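PDB 5FOC: leucyl-trna synthetase from Plasmodium falciparum, which probably attaches leucine to its cognate tRNA using ATP and, through the editing domain that makes up this chain, removes wrongly attached amino acids. Local coordinates for residues 180-192 with 245-257. The protein carries 2 engineered substitutions. Numbering follows the deposited sequence.
Sequences PNIYVCSENSLYN and TIKMNISTGIVPC
Asn188 lays its carboxamide against the backbone of residues 248-251. With CG anti to the backbone N (chi1 175°), ND2 donates to Ser251 O over 2.9 Å. The bond is nearly straight, at 165°, and uses a lone pair in the carbonyl plane while lying close to the plane of the amide. The same ND2 also binds Glu374 OE1, and the other oxygen of that carboxylate, OE2, takes the N-H of Ser251, so Glu374, the last residue of the chain, is bonded both to the side chain of Asn188 and to the backbone of Ser251. Behind the amide, Asn188 CB comes within 3.1 Å of Met248 O.

Two residues earlier, Ser186 N donates to Thr252 O at 2.9 Å, a bent bond whose donor is tilted well out of the carbonyl plane. Ser186 OG sits 2.9 Å from Ser251 O and hydrogen-bonds a water that also reaches Met248 O and Ile250 O. A second water links Asn188 N to Met248 O.

These are two turn-rich loops of the editing domain: one leads from strand 181-185 into helix 190-195, while the other, built from a type I turn followed by a type II' turn, feeds strand 254-257 of the same mixed sheet.

Nonpolar tips fill in around the polar atoms. Met248, bent at both chi2 and chi3, brings CE to 3.8 Å from Ser186 CB. Thr252 turns CG2 alongside Ser189 CB, leaving OG1 to bond Leu124 O in strand 120-127. Ser189 OG donates a hydrogen bond to Ser186 O. Farther back along 181-185, Ile254 CD1 packs on Val184 O, 3.1 Å away.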
ATOM      1  N   PRO A 180      11.539   5.659 -13.113  1.00 21.46           N
ATOM      2  CA  PRO A 180      10.686   4.706 -13.910  1.00 22.68           C
ATOM      3  C   PRO A 180       9.355   4.367 -13.288  1.00 21.70           C
ATOM      4  O   PRO A 180       8.543   3.683 -13.924  1.00 21.37           O
ATOM      5  CB  PRO A 180      11.544   3.446 -13.938  1.00 24.89           C
ATOM      6  CG  PRO A 180      12.289   3.507 -12.640  1.00 25.32           C
ATOM      7  CD  PRO A 180      12.682   4.949 -12.508  1.00 23.03           C
ATOM      8  N   ASN A 181       9.100   4.774 -12.047  1.00 22.88           N
ATOM      9  CA  ASN A 181       7.909   4.348 -11.302  1.00 22.51           C
ATOM     10  C   ASN A 181       7.033   5.518 -10.941  1.00 19.82           C
ATOM     11  O   ASN A 181       7.558   6.587 -10.521  1.00 21.65           O
ATOM     12  CB  ASN A 181       8.328   3.614  -9.998  1.00 22.59           C
ATOM     13  CG  ASN A 181       9.173   2.391 -10.268  1.00 19.43           C
ATOM     14  OD1 ASN A 181       9.125   1.840 -11.378  1.00 24.35           O
ATOM     15  ND2 ASN A 181       9.958   1.956  -9.298  1.00 21.47           N
ATOM     16  N   ILE A 182       5.721   5.359 -11.124  1.00 20.98           N
ATOM     17  CA  ILE A 182       4.733   6.250 -10.586  1.00 19.98           C
ATOM     18  C   ILE A 182       4.379   5.688  -9.230  1.00 20.92           C
ATOM     19  O   ILE A 182       3.762   4.666  -9.141  1.00 22.17           O
ATOM     20  CB  ILE A 182       3.477   6.363 -11.456  1.00 21.35           C
ATOM     21  CG1 ILE A 182       3.840   6.989 -12.786  1.00 18.98           C
ATOM     22  CG2 ILE A 182       2.421   7.186 -10.764  1.00 22.42           C
ATOM     23  CD1 ILE A 182       2.843   6.711 -13.880  1.00 20.16           C
ATOM     24  N   TYR A 183       4.753   6.401  -8.138  1.00 19.04           N
ATOM     25  CA  TYR A 183       4.327   6.019  -6.812  1.00 18.47           C
ATOM     26  C   TYR A 183       3.077   6.698  -6.315  1.00 20.47           C
ATOM     27  O   TYR A 183       2.855   7.855  -6.607  1.00 20.16           O
ATOM     28  CB  TYR A 183       5.470   6.293  -5.818  1.00 17.52           C
ATOM     29  CG  TYR A 183       6.699   5.426  -5.988  1.00 17.80           C
ATOM     30  CD1 TYR A 183       6.597   4.021  -6.072  1.00 20.51           C
ATOM     31  CD2 TYR A 183       7.986   5.983  -6.127  1.00 19.12           C
ATOM     32  CE1 TYR A 183       7.723   3.216  -6.213  1.00 19.10           C
ATOM     33  CE2 TYR A 183       9.117   5.177  -6.283  1.00 20.52           C
ATOM     34  CZ  TYR A 183       8.993   3.792  -6.318  1.00 20.55           C
ATOM     35  OH  TYR A 183      10.030   2.913  -6.486  1.00 22.18           O
ATOM     36  N   VAL A 184       2.239   5.936  -5.611  1.00 19.10           N
ATOM     37  CA  VAL A 184       1.062   6.451  -4.967  1.00 18.00           C
ATOM     38  C   VAL A 184       1.329   6.385  -3.448  1.00 18.04           C
ATOM     39  O   VAL A 184       1.678   5.315  -2.906  1.00 20.70           O
ATOM     40  CB  VAL A 184      -0.210   5.623  -5.244  1.00 17.09           C
ATOM     41  CG1 VAL A 184      -1.421   6.322  -4.698  1.00 19.43           C
ATOM     42  CG2 VAL A 184      -0.383   5.413  -6.766  1.00 18.89           C
ATOM     43  N   CYS A 185       1.101   7.513  -2.791  1.00 17.56           N
ATOM     44  CA  CYS A 185       1.450   7.631  -1.336  1.00 20.55           C
ATOM     45  C   CYS A 185       0.788   8.857  -0.744  1.00 19.69           C
ATOM     46  O   CYS A 185       0.346   9.754  -1.437  1.00 21.64           O
ATOM     47  CB  CYS A 185       2.949   7.703  -1.194  1.00 24.20           C
ATOM     48  SG  CYS A 185       3.726   9.085  -2.062  1.00 26.51           S
ATOM     49  N   SER A 186       0.798   8.901   0.594  1.00 20.97           N
ATOM     50  CA  SER A 186       0.242  10.020   1.308  1.00 20.88           C
ATOM     51  C   SER A 186       1.157  11.285   1.208  1.00 22.18           C
ATOM     52  O   SER A 186       2.360  11.216   0.947  1.00 24.93           O
ATOM     53  CB  SER A 186       0.092   9.646   2.797  1.00 22.91           C
ATOM     54  OG  SER A 186       1.361   9.342   3.364  1.00 22.85           O
ATOM     55  N   GLU A 187       0.518  12.432   1.423  1.00 22.50           N
ATOM     56  CA  GLU A 187       1.231  13.694   1.571  1.00 23.16           C
ATOM     57  C   GLU A 187       2.301  13.582   2.649  1.00 25.08           C
ATOM     58  O   GLU A 187       3.460  13.959   2.420  1.00 28.49           O
ATOM     59  CB  GLU A 187       0.271  14.815   1.958  1.00 28.34           C
ATOM     60  CG  GLU A 187       0.912  16.189   1.916  1.00 30.89           C
ATOM     61  CD  GLU A 187      -0.019  17.279   2.358  1.00 35.54           C
ATOM     62  OE1 GLU A 187      -1.129  16.987   2.836  1.00 44.28           O
ATOM     63  OE2 GLU A 187       0.379  18.441   2.242  1.00 48.91           O
ATOM     64  N   ASN A 188       1.896  13.025   3.778  1.00 23.68           N
ATOM     65  CA  ASN A 188       2.811  12.776   4.921  1.00 24.64           C
ATOM     66  C   ASN A 188       4.140  12.168   4.518  1.00 25.34           C
ATOM     67  O   ASN A 188       5.178  12.524   5.036  1.00 26.81           O
ATOM     68  CB  ASN A 188       2.153  11.849   5.943  1.00 27.05           C
ATOM     69  CG  ASN A 188       3.082  11.466   7.068  1.00 22.94           C
ATOM     70  OD1 ASN A 188       3.356  12.334   7.959  1.00 29.75           O
ATOM     71  ND2 ASN A 188       3.600  10.258   7.084  1.00 24.32           N
ATOM     72  N   SER A 189       4.116  11.192   3.617  1.00 23.25           N
ATOM     73  CA  SER A 189       5.347  10.490   3.263  1.00 23.07           C
ATOM     74  C   SER A 189       6.291  11.254   2.342  1.00 22.13           C
ATOM     75  O   SER A 189       7.429  10.879   2.213  1.00 24.16           O
ATOM     76  CB  SER A 189       5.025   9.118   2.665  1.00 19.00           C
ATOM     77  OG  SER A 189       4.368   9.250   1.424  1.00 24.08           O
ATOM     78  N   LEU A 190       5.835  12.305   1.683  1.00 22.10           N
ATOM     79  CA  LEU A 190       6.552  12.815   0.506  1.00 23.95           C
ATOM     80  C   LEU A 190       7.970  13.281   0.774  1.00 21.54           C
ATOM     81  O   LEU A 190       8.925  12.794   0.188  1.00 21.26           O
ATOM     82  CB  LEU A 190       5.743  13.898  -0.192  1.00 23.80           C
ATOM     83  CG  LEU A 190       4.475  13.433  -0.957  1.00 22.73           C
ATOM     84  CD1 LEU A 190       3.691  14.650  -1.398  1.00 26.13           C
ATOM     85  CD2 LEU A 190       4.767  12.519  -2.162  1.00 22.75           C
ATOM     86  N   TYR A 191       8.142  14.152   1.786  1.00 24.75           N
ATOM     87  CA  TYR A 191       9.462  14.649   1.963  1.00 25.22           C
ATOM     88  C   TYR A 191      10.374  13.602   2.592  1.00 26.00           C
ATOM     89  O   TYR A 191      11.569  13.616   2.315  1.00 31.52           O
ATOM     90  CB  TYR A 191       9.427  15.922   2.745  1.00 25.92           C
ATOM     91  CG  TYR A 191       8.719  17.059   2.115  1.00 28.23           C
ATOM     92  CD1 TYR A 191       9.131  17.560   0.898  1.00 35.84           C
ATOM     93  CD2 TYR A 191       7.699  17.733   2.784  1.00 37.65           C
ATOM     94  CE1 TYR A 191       8.497  18.650   0.308  1.00 37.17           C
ATOM     95  CE2 TYR A 191       7.062  18.836   2.213  1.00 40.33           C
ATOM     96  CZ  TYR A 191       7.471  19.290   0.972  1.00 40.17           C
ATOM     97  OH  TYR A 191       6.863  20.375   0.375  1.00 50.03           O
ATOM     98  N   ASN A 192       9.805  12.708   3.400  1.00 27.09           N
ATOM     99  CA  ASN A 192      10.538  11.543   3.941  1.00 29.72           C
ATOM    100  C   ASN A 192      11.049  10.660   2.817  1.00 24.15           C
ATOM    101  O   ASN A 192      12.157  10.202   2.773  1.00 27.34           O
ATOM    102  CB  ASN A 192       9.663  10.741   4.921  1.00 30.86           C
ATOM    103  CG  ASN A 192       9.162  11.578   6.119  1.00 39.14           C
ATOM    104  OD1 ASN A 192       7.928  11.697   6.367  1.00 47.94           O
ATOM    105  ND2 ASN A 192      10.091  12.153   6.858  1.00 27.18           N
ATOM    106  N   THR A 245      -9.557   3.538   9.299  1.00 23.34           N
ATOM    107  CA  THR A 245      -8.735   3.742  10.533  1.00 21.82           C
ATOM    108  C   THR A 245      -7.282   4.013  10.180  1.00 22.63           C
ATOM    109  O   THR A 245      -6.493   4.326  11.058  1.00 27.54           O
ATOM    110  CB  THR A 245      -8.764   2.489  11.412  1.00 24.84           C
ATOM    111  OG1 THR A 245      -8.492   1.336  10.571  1.00 27.07           O
ATOM    112  CG2 THR A 245     -10.100   2.337  12.047  1.00 29.28           C
ATOM    113  N   ILE A 246      -6.894   3.880   8.916  1.00 22.95           N
ATOM    114  CA  ILE A 246      -5.538   4.256   8.481  1.00 19.40           C
ATOM    115  C   ILE A 246      -5.270   5.734   8.843  1.00 21.22           C
ATOM    116  O   ILE A 246      -6.022   6.619   8.462  1.00 22.71           O
ATOM    117  CB  ILE A 246      -5.333   4.021   6.970  1.00 20.36           C
ATOM    118  CG1 ILE A 246      -5.242   2.528   6.768  1.00 19.05           C
ATOM    119  CG2 ILE A 246      -4.097   4.743   6.457  1.00 21.55           C
ATOM    120  CD1 ILE A 246      -5.331   2.160   5.297  1.00 18.54           C
ATOM    121  N   LYS A 247      -4.204   5.969   9.613  1.00 23.58           N
ATOM    122  CA  LYS A 247      -3.852   7.317  10.026  1.00 25.97           C
ATOM    123  C   LYS A 247      -2.948   7.995   9.009  1.00 25.49           C
ATOM    124  O   LYS A 247      -1.877   7.474   8.670  1.00 28.37           O
ATOM    125  CB  LYS A 247      -3.114   7.267  11.388  1.00 25.45           C
ATOM    126  CG  LYS A 247      -3.967   6.780  12.555  1.00 34.98           C
ATOM    127  CD  LYS A 247      -5.161   7.696  12.864  1.00 41.89           C
ATOM    128  CE  LYS A 247      -6.130   7.093  13.894  1.00 41.19           C
ATOM    129  NZ  LYS A 247      -6.879   5.918  13.297  1.00 43.49           N
ATOM    130  N   MET A 248      -3.370   9.163   8.528  1.00 25.66           N
ATOM    131  CA  MET A 248      -2.646   9.848   7.483  1.00 25.38           C
ATOM    132  C   MET A 248      -1.325  10.478   7.905  1.00 25.24           C
ATOM    133  O   MET A 248      -0.543  10.861   7.062  1.00 27.54           O
ATOM    134  CB  MET A 248      -3.553  10.870   6.833  1.00 24.73           C
ATOM    135  CG  MET A 248      -4.763  10.241   6.132  1.00 23.65           C
ATOM    136  SD  MET A 248      -4.517   8.765   5.082  1.00 29.80           S
ATOM    137  CE  MET A 248      -3.652   9.435   3.665  1.00 33.28           C
ATOM    138  N   ASN A 249      -1.061  10.519   9.198  1.00 27.69           N
ATOM    139  CA  ASN A 249       0.219  10.972   9.696  1.00 28.64           C
ATOM    140  C   ASN A 249       1.246   9.853   9.908  1.00 28.12           C
ATOM    141  O   ASN A 249       2.360  10.142  10.334  1.00 33.87           O
ATOM    142  CB  ASN A 249       0.053  11.835  10.957  1.00 33.86           C
ATOM    143  CG  ASN A 249      -0.569  11.090  12.123  1.00 34.45           C
ATOM    144  OD1 ASN A 249      -1.293  10.120  11.952  1.00 35.12           O
ATOM    145  ND2 ASN A 249      -0.323  11.568  13.312  1.00 43.01           N
ATOM    146  N   ILE A 250       0.941   8.619   9.482  1.00 27.91           N
ATOM    147  CA  ILE A 250       1.827   7.488   9.674  1.00 25.71           C
ATOM    148  C   ILE A 250       2.252   6.969   8.289  1.00 22.84           C
ATOM    149  O   ILE A 250       1.368   6.582   7.461  1.00 25.64           O
ATOM    150  CB  ILE A 250       1.126   6.370  10.457  1.00 26.52           C
ATOM    151  CG1 ILE A 250       0.751   6.831  11.885  1.00 23.98           C
ATOM    152  CG2 ILE A 250       1.965   5.083  10.443  1.00 28.66           C
ATOM    153  CD1 ILE A 250       1.937   7.211  12.678  1.00 27.61           C
ATOM    154  N   SER A 251       3.546   7.004   8.007  1.00 23.46           N
ATOM    155  CA  SER A 251       4.132   6.432   6.802  1.00 19.16           C
ATOM    156  C   SER A 251       3.361   6.875   5.537  1.00 19.23           C
ATOM    157  O   SER A 251       3.016   8.026   5.362  1.00 20.26           O
ATOM    158  CB  SER A 251       4.223   4.916   6.980  1.00 23.03           C
ATOM    159  OG  SER A 251       5.030   4.313   6.001  1.00 24.59           O
ATOM    160  N   THR A 252       3.102   5.898   4.638  1.00 19.72           N
ATOM    161  CA  THR A 252       2.497   6.225   3.346  1.00 19.63           C
ATOM    162  C   THR A 252       0.964   6.103   3.247  1.00 19.46           C
ATOM    163  O   THR A 252       0.408   6.480   2.193  1.00 20.62           O
ATOM    164  CB  THR A 252       3.018   5.216   2.269  1.00 20.55           C
ATOM    165  OG1 THR A 252       2.708   3.894   2.693  1.00 22.31           O
ATOM    166  CG2 THR A 252       4.506   5.312   2.125  1.00 21.88           C
ATOM    167  N   GLY A 253       0.330   5.551   4.279  1.00 20.38           N
ATOM    168  CA  GLY A 253      -1.109   5.560   4.411  1.00 19.55           C
ATOM    169  C   GLY A 253      -1.658   4.445   3.482  1.00 19.00           C
ATOM    170  O   GLY A 253      -2.852   4.476   3.236  1.00 20.98           O
ATOM    171  N   ILE A 254      -0.832   3.482   3.136  1.00 18.97           N
ATOM    172  CA  ILE A 254      -1.292   2.282   2.333  1.00 19.24           C
ATOM    173  C   ILE A 254      -0.712   1.100   3.085  1.00 18.54           C
ATOM    174  O   ILE A 254       0.504   1.074   3.363  1.00 22.28           O
ATOM    175  CB  ILE A 254      -0.719   2.330   0.933  1.00 18.76           C
ATOM    176  CG1 ILE A 254      -1.225   3.586   0.237  1.00 20.82           C
ATOM    177  CG2 ILE A 254      -1.204   1.061   0.166  1.00 17.59           C
ATOM    178  CD1 ILE A 254      -0.389   4.143  -0.892  1.00 22.66           C
ATOM    179  N   VAL A 255      -1.545   0.140   3.436  1.00 18.66           N
ATOM    180  CA  VAL A 255      -1.048  -1.009   4.117  1.00 19.11           C
ATOM    181  C   VAL A 255      -1.450  -2.349   3.488  1.00 19.37           C
ATOM    182  O   VAL A 255      -2.576  -2.498   3.050  1.00 23.00           O
ATOM    183  CB  VAL A 255      -1.433  -0.985   5.593  1.00 23.30           C
ATOM    184  CG1 VAL A 255      -0.836   0.255   6.278  1.00 26.17           C
ATOM    185  CG2 VAL A 255      -2.900  -1.003   5.796  1.00 24.63           C
ATOM    186  N   PRO A 256      -0.532  -3.296   3.504  1.00 18.62           N
ATOM    187  CA  PRO A 256      -0.870  -4.666   3.098  1.00 20.13           C
ATOM    188  C   PRO A 256      -1.857  -5.252   4.057  1.00 20.83           C
ATOM    189  O   PRO A 256      -1.737  -5.054   5.285  1.00 24.77           O
ATOM    190  CB  PRO A 256       0.465  -5.415   3.121  1.00 20.30           C
ATOM    191  CG  PRO A 256       1.492  -4.436   3.598  1.00 22.10           C
ATOM    192  CD  PRO A 256       0.883  -3.139   3.880  1.00 22.56           C
ATOM    193  N   CYS A 257      -2.886  -5.945   3.560  1.00 18.89           N
ATOM    194  CA  CYS A 257      -3.815  -6.684   4.353  1.00 18.57           C
ATOM    195  C   CYS A 257      -3.243  -8.095   4.447  1.00 19.18           C
ATOM    196  O   CYS A 257      -3.052  -8.759   3.407  1.00 20.67           O
ATOM    197  CB  CYS A 257      -5.206  -6.735   3.682  1.00 18.43           C
ATOM    198  SG  CYS A 257      -6.356  -7.776   4.572  1.00 21.53           S
TER
HETATM  199  O   HOH W   1       0.022   8.482   5.683  1.00 27.30           O
HETATM  200  O   HOH W   2      -0.798  12.525   4.595  1.00 29.09           O